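Local structure of Cel44C (2YIH) at residues Gln137-Lys142 with Tyr156-Glu161; Leu110-Tyr115 with Lys206-Arg211. The protein hydrolyses xyloglucan as a family 44 glycoside hydrolase with endo-glucanase activity, this chain being a catalytic part of a longer, multidomain protein. The protein carries 8 engineered substitutions. One frame throughout, in Å; residues are numbered along the deposited sequence.

Contact 1 (Gln137-Lys142 with Tyr156-Glu161). Engineered in segment 156-161: Tyr156 (natural residue Arg). With CA (calcium ion), chain C.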
ATOM      1  N   GLN A 137      14.156   9.187  24.107  1.00 10.31           N
ATOM      2  CA  GLN A 137      15.024   8.382  23.238  1.00 11.51           C
ATOM      3  C   GLN A 137      14.397   7.011  23.012  1.00 11.08           C
ATOM      4  O   GLN A 137      13.885   6.379  23.950  1.00 11.27           O
ATOM      5  CB  GLN A 137      16.392   8.190  23.893  1.00 13.84           C
ATOM      6  CG  GLN A 137      17.171   9.429  24.073  1.00 16.84           C
ATOM      7  CD  GLN A 137      18.565   9.141  24.645  1.00 18.78           C
ATOM      8  OE1 GLN A 137      19.146   8.056  24.417  1.00 20.04           O
ATOM      9  NE2 GLN A 137      19.094  10.092  25.401  0.50 19.29           N
ATOM     10  N   VAL A 138      14.488   6.530  21.780  1.00  9.75           N
ATOM     11  CA  VAL A 138      14.090   5.136  21.444  1.00  9.75           C
ATOM     12  C   VAL A 138      15.242   4.153  21.743  1.00 10.02           C
ATOM     13  O   VAL A 138      16.423   4.412  21.389  1.00 10.46           O
ATOM     14  CB  VAL A 138      13.692   5.035  19.957  1.00  9.33           C
ATOM     15  CG1 VAL A 138      13.424   3.548  19.542  1.00  9.39           C
ATOM     16  CG2 VAL A 138      12.432   5.882  19.664  1.00  9.52           C
ATOM     17  N   VAL A 139      14.922   3.066  22.448  1.00  9.49           N
ATOM     18  CA  VAL A 139      15.890   1.978  22.664  1.00  9.35           C
ATOM     19  C   VAL A 139      15.201   0.717  22.177  1.00  9.06           C
ATOM     20  O   VAL A 139      14.052   0.454  22.558  1.00  9.05           O
ATOM     21  CB  VAL A 139      16.222   1.869  24.191  1.00  9.19           C
ATOM     22  CG1 VAL A 139      17.059   0.634  24.514  1.00  9.61           C
ATOM     23  CG2 VAL A 139      16.946   3.195  24.660  1.00  9.90           C
ATOM     24  N   ASN A 140      15.897  -0.045  21.336  1.00  9.21           N
ATOM     25  CA  ASN A 140      15.258  -1.172  20.681  1.00  9.15           C
ATOM     26  C   ASN A 140      15.038  -2.321  21.624  1.00  9.33           C
ATOM     27  O   ASN A 140      13.940  -2.936  21.627  1.00  9.84           O
ATOM     28  CB  ASN A 140      16.075  -1.617  19.474  1.00  9.02           C
ATOM     29  CG  ASN A 140      16.002  -0.620  18.357  1.00  9.19           C
ATOM     30  OD1 ASN A 140      15.002   0.110  18.224  1.00 10.20           O
ATOM     31  ND2 ASN A 140      17.066  -0.524  17.590  1.00  9.54           N
ATOM     32  N   ALA A 141      16.061  -2.620  22.430  1.00  9.27           N
ATOM     33  CA  ALA A 141      15.996  -3.761  23.387  1.00  9.44           C
ATOM     34  C   ALA A 141      16.230  -3.301  24.840  1.00  9.98           C
ATOM     35  O   ALA A 141      17.315  -2.786  25.190  1.00 10.01           O
ATOM     36  CB  ALA A 141      17.016  -4.848  22.990  1.00 10.03           C
ATOM     37  N   LYS A 142      15.210  -3.465  25.669  1.00  9.94           N
ATOM     38  CA  LYS A 142      15.228  -2.970  27.041  1.00 10.01           C
ATOM     39  C   LYS A 142      16.306  -3.644  27.889  1.00 11.06           C
ATOM     40  O   LYS A 142      16.933  -2.993  28.747  1.00 10.88           O
ATOM     41  CB  LYS A 142      13.845  -3.181  27.695  1.00  9.51           C
ATOM     42  CG  LYS A 142      13.706  -2.454  29.024  1.00  8.98           C
ATOM     43  CD  LYS A 142      12.333  -2.735  29.685  1.00  9.32           C
ATOM     44  CE  LYS A 142      12.169  -1.769  30.890  1.00  9.65           C
ATOM     45  NZ  LYS A 142      10.915  -2.129  31.685  1.00  9.93           N
ATOM     46  N   TYR A 156      12.973   7.324  28.122  1.00 11.40           N
ATOM     47  CA  TYR A 156      13.156   6.238  27.154  1.00 11.40           C
ATOM     48  C   TYR A 156      11.832   5.673  26.732  1.00 11.38           C
ATOM     49  O   TYR A 156      10.914   5.599  27.547  1.00 11.41           O
ATOM     50  CB  TYR A 156      13.936   5.079  27.789  1.00 11.23           C
ATOM     51  CG  TYR A 156      15.334   5.500  28.181  1.00 12.19           C
ATOM     52  CD1 TYR A 156      16.276   5.768  27.201  1.00 12.69           C
ATOM     53  CD2 TYR A 156      15.667   5.707  29.527  1.00 12.56           C
ATOM     54  CE1 TYR A 156      17.561   6.210  27.554  1.00 12.67           C
ATOM     55  CE2 TYR A 156      16.916   6.152  29.892  1.00 12.68           C
ATOM     56  CZ  TYR A 156      17.859   6.390  28.922  1.00 13.70           C
ATOM     57  OH  TYR A 156      19.108   6.823  29.272  1.00 14.45           O
ATOM     58  N   VAL A 157      11.804   5.121  25.525  1.00 11.09           N
ATOM     59  CA  VAL A 157      10.695   4.255  25.135  1.00 11.33           C
ATOM     60  C   VAL A 157      11.358   3.015  24.554  1.00 10.33           C
ATOM     61  O   VAL A 157      12.308   3.137  23.808  1.00 11.22           O
ATOM     62  CB  VAL A 157       9.805   4.972  24.090  1.00 12.39           C
ATOM     63  CG1 VAL A 157       8.836   4.045  23.494  1.00 14.00           C
ATOM     64  CG2 VAL A 157       9.075   6.163  24.776  1.00 12.89           C
ATOM     65  N   TYR A 158      10.926   1.828  24.977  1.00  9.73           N
ATOM     66  CA  TYR A 158      11.611   0.604  24.575  1.00  9.01           C
ATOM     67  C   TYR A 158      10.765  -0.120  23.553  1.00  8.93           C
ATOM     68  O   TYR A 158       9.638  -0.473  23.838  1.00  9.27           O
ATOM     69  CB  TYR A 158      11.775  -0.297  25.799  1.00  9.12           C
ATOM     70  CG  TYR A 158      12.715   0.291  26.835  1.00  9.10           C
ATOM     71  CD1 TYR A 158      14.083   0.343  26.585  1.00  9.11           C
ATOM     72  CD2 TYR A 158      12.224   0.860  28.030  1.00  9.41           C
ATOM     73  CE1 TYR A 158      14.975   0.872  27.524  1.00  9.54           C
ATOM     74  CE2 TYR A 158      13.109   1.429  28.979  1.00  9.32           C
ATOM     75  CZ  TYR A 158      14.473   1.421  28.706  1.00  9.31           C
ATOM     76  OH  TYR A 158      15.347   1.932  29.649  1.00  9.84           O
ATOM     77  N   VAL A 159      11.308  -0.398  22.379  1.00  9.00           N
ATOM     78  CA  VAL A 159      10.438  -0.910  21.314  1.00  9.16           C
ATOM     79  C   VAL A 159      10.075  -2.361  21.600  1.00  9.52           C
ATOM     80  O   VAL A 159       8.914  -2.760  21.406  1.00  8.91           O
ATOM     81  CB  VAL A 159      11.063  -0.766  19.923  1.00  9.15           C
ATOM     82  CG1 VAL A 159      10.069  -1.260  18.870  1.00  9.06           C
ATOM     83  CG2 VAL A 159      11.409   0.691  19.644  1.00  9.00           C
ATOM     84  N   ASP A 160      11.024  -3.163  22.090  1.00  9.88           N
ATOM     85  CA  ASP A 160      10.687  -4.561  22.333  1.00 10.23           C
ATOM     86  C   ASP A 160       9.685  -4.742  23.480  1.00  9.94           C
ATOM     87  O   ASP A 160       8.898  -5.691  23.477  1.00 10.00           O
ATOM     88  CB  ASP A 160      11.942  -5.474  22.444  1.00 10.09           C
ATOM     89  CG  ASP A 160      12.794  -5.200  23.679  1.00 10.30           C
ATOM     90  OD1 ASP A 160      12.637  -4.177  24.372  1.00  9.86           O
ATOM     91  OD2 ASP A 160      13.682  -6.048  23.932  1.00 11.00           O
ATOM     92  N   GLU A 161       9.679  -3.800  24.419  1.00  9.36           N
ATOM     93  CA  GLU A 161       8.670  -3.747  25.477  1.00  9.66           C
ATOM     94  C   GLU A 161       7.275  -3.531  24.877  1.00  9.70           C
ATOM     95  O   GLU A 161       6.288  -4.127  25.308  1.00  9.87           O
ATOM     96  CB  GLU A 161       9.007  -2.637  26.480  1.00 10.22           C
ATOM     97  CG  GLU A 161       8.063  -2.642  27.685  1.00 10.16           C
ATOM     98  CD  GLU A 161       8.589  -1.798  28.817  1.00 10.64           C
ATOM     99  OE1 GLU A 161       8.791  -0.595  28.614  1.00 10.29           O
ATOM    100  OE2 GLU A 161       8.873  -2.365  29.891  1.00 11.38           O
TER
HETATM  101 CA    CA C1520       9.412   5.459  29.354  1.00 10.35          CA
HETATM  102  O   HOH W   1      10.509   3.364  30.036  1.00  8.80           O
HETATM  103  O   HOH W   2       9.143   7.831  29.343  1.00 10.89           O
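Gln137-Val139 and Tyr156-Tyr158 pair as parallel strands, their axes 4.8 Å apart at closest and 29° from parallel, through three backbone bonds: Val157 N to Gln137 O, Val139 N to Val157 O and Val159 N to Val139 O, each 2.9 Å. Asp160 N to Asn140 O continues the pairing into the helix start. Asp160 turns its carboxylate back so that OD1 takes Lys142 N at 3.0 Å, on the syn side but out of the carboxylate plane. With CG anti to the backbone N (chi1 -169°) and the chain extended, Lys142 crosses the Tyr158 ring at about a right angle: CG sits 3.5 Å from the ring centroid, a CH-pi contact over the face, and NZ goes on to a 2.7 Å salt bridge with Glu161 OE2. Val139 CG2 meets CD1 of Tyr156, an engineered residue whose carbonyl O binds the calcium ion at 2.4 Å, alongside Glu56, Asp151, Asp154 and two waters. On the face that carries Val138 and Val157, Val138 CG1 presses on Val159 CG2 of the helix at 3.5 Å. Strand 115-117 completes this three-stranded sheet beside 135-139, while helix 205-222 packs on Val159 and receives Asn140 ND2 at Ser214 OG.

Contact 2 (Leu110-Tyr115 with Lys206-Arg211)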
ATOM      1  N   LEU A 110       6.885   0.977  13.644  1.00  7.17           N
ATOM      2  CA  LEU A 110       7.708   1.102  14.874  1.00  7.31           C
ATOM      3  C   LEU A 110       8.695   2.215  14.598  1.00  7.42           C
ATOM      4  O   LEU A 110       9.013   2.490  13.431  1.00  7.50           O
ATOM      5  CB  LEU A 110       8.471  -0.205  15.132  1.00  7.43           C
ATOM      6  CG  LEU A 110       7.543  -1.404  15.408  1.00  7.36           C
ATOM      7  CD1 LEU A 110       8.399  -2.629  15.676  1.00  7.67           C
ATOM      8  CD2 LEU A 110       6.675  -1.105  16.617  1.00  7.47           C
ATOM      9  N   PRO A 111       9.179   2.886  15.657  1.00  7.55           N
ATOM     10  CA  PRO A 111      10.010   4.094  15.418  1.00  7.90           C
ATOM     11  C   PRO A 111      11.500   3.733  15.233  1.00  8.32           C
ATOM     12  O   PRO A 111      12.022   2.886  15.976  1.00  8.92           O
ATOM     13  CB  PRO A 111       9.849   4.889  16.733  1.00  7.68           C
ATOM     14  CG  PRO A 111       9.647   3.790  17.786  1.00  7.81           C
ATOM     15  CD  PRO A 111       8.812   2.703  17.079  1.00  7.84           C
ATOM     16  N   MET A 112      12.190   4.445  14.337  1.00  8.60           N
ATOM     17  CA  MET A 112      13.601   4.143  14.093  1.00  9.40           C
ATOM     18  C   MET A 112      14.446   5.414  13.890  1.00  9.87           C
ATOM     19  O   MET A 112      15.667   5.350  13.819  1.00 11.01           O
ATOM     20  CB  MET A 112      13.699   3.186  12.880  1.00  9.68           C
ATOM     21  CG  MET A 112      14.906   2.323  12.864  1.00  9.75           C
ATOM     22  SD  MET A 112      14.933   1.175  11.468  1.00  9.57           S
ATOM     23  CE  MET A 112      14.694   2.271  10.065  1.00  9.63           C
ATOM     24  N   ALA A 113      13.809   6.576  13.780  1.00  9.45           N
ATOM     25  CA  ALA A 113      14.573   7.790  13.510  1.00  9.30           C
ATOM     26  C   ALA A 113      15.371   8.230  14.732  1.00  9.55           C
ATOM     27  O   ALA A 113      16.367   8.957  14.588  1.00 10.08           O
ATOM     28  CB  ALA A 113      13.645   8.937  12.986  1.00  9.25           C
ATOM     29  N   GLY A 114      14.916   7.813  15.916  1.00  9.28           N
ATOM     30  CA  GLY A 114      15.743   7.749  17.119  1.00  8.63           C
ATOM     31  C   GLY A 114      15.085   8.337  18.369  1.00  8.51           C
ATOM     32  O   GLY A 114      15.544   8.081  19.503  1.00  8.14           O
ATOM     33  N   TYR A 115      14.057   9.161  18.174  1.00  8.55           N
ATOM     34  CA  TYR A 115      13.300   9.753  19.281  1.00  8.60           C
ATOM     35  C   TYR A 115      11.798   9.741  19.024  1.00  8.56           C
ATOM     36  O   TYR A 115      11.354   9.750  17.854  1.00  8.92           O
ATOM     37  CB  TYR A 115      13.714  11.230  19.482  1.00  9.07           C
ATOM     38  CG  TYR A 115      15.207  11.413  19.775  1.00  9.69           C
ATOM     39  CD1 TYR A 115      16.143  11.437  18.734  1.00 10.36           C
ATOM     40  CD2 TYR A 115      15.664  11.523  21.089  1.00  9.65           C
ATOM     41  CE1 TYR A 115      17.508  11.583  18.999  1.00 11.35           C
ATOM     42  CE2 TYR A 115      17.028  11.695  21.363  1.00 10.71           C
ATOM     43  CZ  TYR A 115      17.933  11.660  20.325  1.00 11.82           C
ATOM     44  OH  TYR A 115      19.279  11.908  20.578  1.00 12.75           O
ATOM     45  N   LYS A 206      24.459   3.232   4.987  1.00  9.57           N
ATOM     46  CA  LYS A 206      24.909   2.285   6.010  1.00 10.05           C
ATOM     47  C   LYS A 206      24.160   2.513   7.314  1.00  9.39           C
ATOM     48  O   LYS A 206      23.744   1.549   7.969  1.00  9.54           O
ATOM     49  CB  LYS A 206      26.427   2.375   6.225  1.00 10.67           C
ATOM     50  CG  LYS A 206      26.953   1.361   7.256  1.00 12.83           C
ATOM     51  CD  LYS A 206      28.395   1.691   7.632  0.50 12.66           C
ATOM     52  CE  LYS A 206      29.040   0.558   8.436  0.50 13.94           C
ATOM     53  NZ  LYS A 206      28.480   0.446   9.803  0.50 14.54           N
ATOM     54  N   GLU A 207      23.965   3.786   7.679  1.00  9.30           N
ATOM     55  CA  GLU A 207      23.157   4.109   8.871  1.00  9.18           C
ATOM     56  C   GLU A 207      21.793   3.405   8.832  1.00  8.93           C
ATOM     57  O   GLU A 207      21.340   2.849   9.831  1.00  8.93           O
ATOM     58  CB  GLU A 207      22.925   5.625   8.984  1.00  9.20           C
ATOM     59  CG  GLU A 207      22.020   5.971  10.165  1.00  9.77           C
ATOM     60  CD  GLU A 207      21.574   7.425  10.169  1.00 10.17           C
ATOM     61  OE1 GLU A 207      21.981   8.188   9.264  1.00 10.25           O
ATOM     62  OE2 GLU A 207      20.795   7.797  11.074  1.00 10.40           O
ATOM     63  N   LEU A 208      21.111   3.544   7.704  1.00  8.83           N
ATOM     64  CA  LEU A 208      19.766   2.972   7.562  1.00  8.70           C
ATOM     65  C   LEU A 208      19.808   1.456   7.765  1.00  9.07           C
ATOM     66  O   LEU A 208      18.986   0.902   8.499  1.00  7.95           O
ATOM     67  CB  LEU A 208      19.174   3.333   6.217  1.00  9.15           C
ATOM     68  CG  LEU A 208      17.740   2.816   6.028  1.00  8.80           C
ATOM     69  CD1 LEU A 208      16.825   3.238   7.192  1.00  8.85           C
ATOM     70  CD2 LEU A 208      17.207   3.293   4.684  1.00  9.11           C
ATOM     71  N   VAL A 209      20.763   0.788   7.123  1.00  9.06           N
ATOM     72  CA  VAL A 209      20.891  -0.664   7.314  1.00  9.52           C
ATOM     73  C   VAL A 209      21.168  -1.018   8.777  1.00  9.70           C
ATOM     74  O   VAL A 209      20.547  -1.917   9.332  1.00  9.37           O
ATOM     75  CB  VAL A 209      21.968  -1.272   6.390  1.00  9.73           C
ATOM     76  CG1 VAL A 209      22.318  -2.732   6.836  1.00 10.02           C
ATOM     77  CG2 VAL A 209      21.476  -1.246   4.953  1.00 10.05           C
ATOM     78  N   ASP A 210      22.101  -0.315   9.409  1.00  9.79           N
ATOM     79  CA  ASP A 210      22.411  -0.579  10.810  1.00 10.30           C
ATOM     80  C   ASP A 210      21.203  -0.379  11.740  1.00  9.46           C
ATOM     81  O   ASP A 210      20.947  -1.201  12.614  1.00  9.10           O
ATOM     82  CB  ASP A 210      23.599   0.282  11.285  1.00 11.67           C
ATOM     83  CG  ASP A 210      24.936  -0.150  10.666  1.00 14.10           C
ATOM     84  OD1 ASP A 210      25.049  -1.271  10.115  1.00 15.85           O
ATOM     85  OD2 ASP A 210      25.875   0.670  10.731  1.00 15.72           O
ATOM     86  N   ARG A 211      20.464   0.726  11.548  1.00  9.45           N
ATOM     87  CA  ARG A 211      19.281   0.981  12.376  1.00  8.61           C
ATOM     88  C   ARG A 211      18.242  -0.115  12.165  1.00  8.35           C
ATOM     89  O   ARG A 211      17.600  -0.556  13.115  1.00  8.79           O
ATOM     90  CB  ARG A 211      18.668   2.334  12.001  1.00  8.96           C
ATOM     91  CG  ARG A 211      19.432   3.511  12.593  1.00  9.24           C
ATOM     92  CD  ARG A 211      18.746   4.823  12.228  1.00 10.25           C
ATOM     93  NE  ARG A 211      19.515   5.981  12.702  1.00 11.06           N
ATOM     94  CZ  ARG A 211      19.460   6.448  13.950  1.00 12.11           C
ATOM     95  NH1 ARG A 211      18.688   5.851  14.854  1.00 13.01           N
ATOM     96  NH2 ARG A 211      20.226   7.476  14.318  1.00 12.68           N
TER
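Met112 and Arg211 lie obliquely across one another where the loop after strand 105-110 meets helix 205-222. Arg211 starts with CB 3.9 Å from Met112 CG and about as far from its SD, an aliphatic contact close to the helix surface. CG stands anti to the carbonyl carbon (chi1 -78°) and the chain runs straight to NE, carrying it past the methionine's own backbone: CD comes to 3.5 Å from Met112 O, and NH1 approaches the same oxygen at 3.2 Å. Ala113 O lies over one face of the guanidinium, 3.7 Å above its plane and offset toward the rim. At the edge of the group, NE gives a 2.8 Å hydrogen bond to the anti lone pair of Glu207 OE2, one turn back on the helix, nearly in the guanidinium plane; NH2 adds a weak bond to that oxygen. His199 NE2 also bonds to OE2, and Gly204 N holds OE1, so the acid that fixes the arginine's tilt is itself held. A leucine in place of Arg211 would probably leave Glu207 without its salt-bridge mate and the carbonyls of Met112 and Ala113 without the cation beside them. Gly114 has backbone angles that call for glycine, and a CB there would point toward the helix and come close to Arg211 NH1. Met112 bends at chi3 (53°), bringing CE to 3.7 Å from Leu208 CD1, while SD rests by Arg211 O. The loop is further tied by Asp185 OD2, which accepts Met112 N. This is a loop-to-helix contact of a (beta/alpha)8 barrel: the loop leaves the C-terminal end of the third barrel strand and meets the helix between the fourth and fifth strands.

Contacts 1 and 2, with centres about 12 Å apart, meet along the small sheet beside the barrel. Val138 N of contact 1 probably donates to Gly114 O of contact 2 (3.0 Å), tying the end of the Met112 loop to strand 135-139; the loop runs on into strand 115-117, the antiparallel neighbour. Gln137 CG packs on Tyr115 CE2 at 3.5 Å, and Val159 CG1 meets Leu110 CD1 at 3.9 Å, joining the start of helix 159-170 to the end of barrel strand 105-110. Contact 1 supplies one ligand of the calcium ion, the carbonyl O of Tyr156. Contact 2 lies away from the xyloglucan: the Ala113 side chain is about 13 Å from a bound glucose unit, and that of Leu208 about 14 Å from a bound xylose.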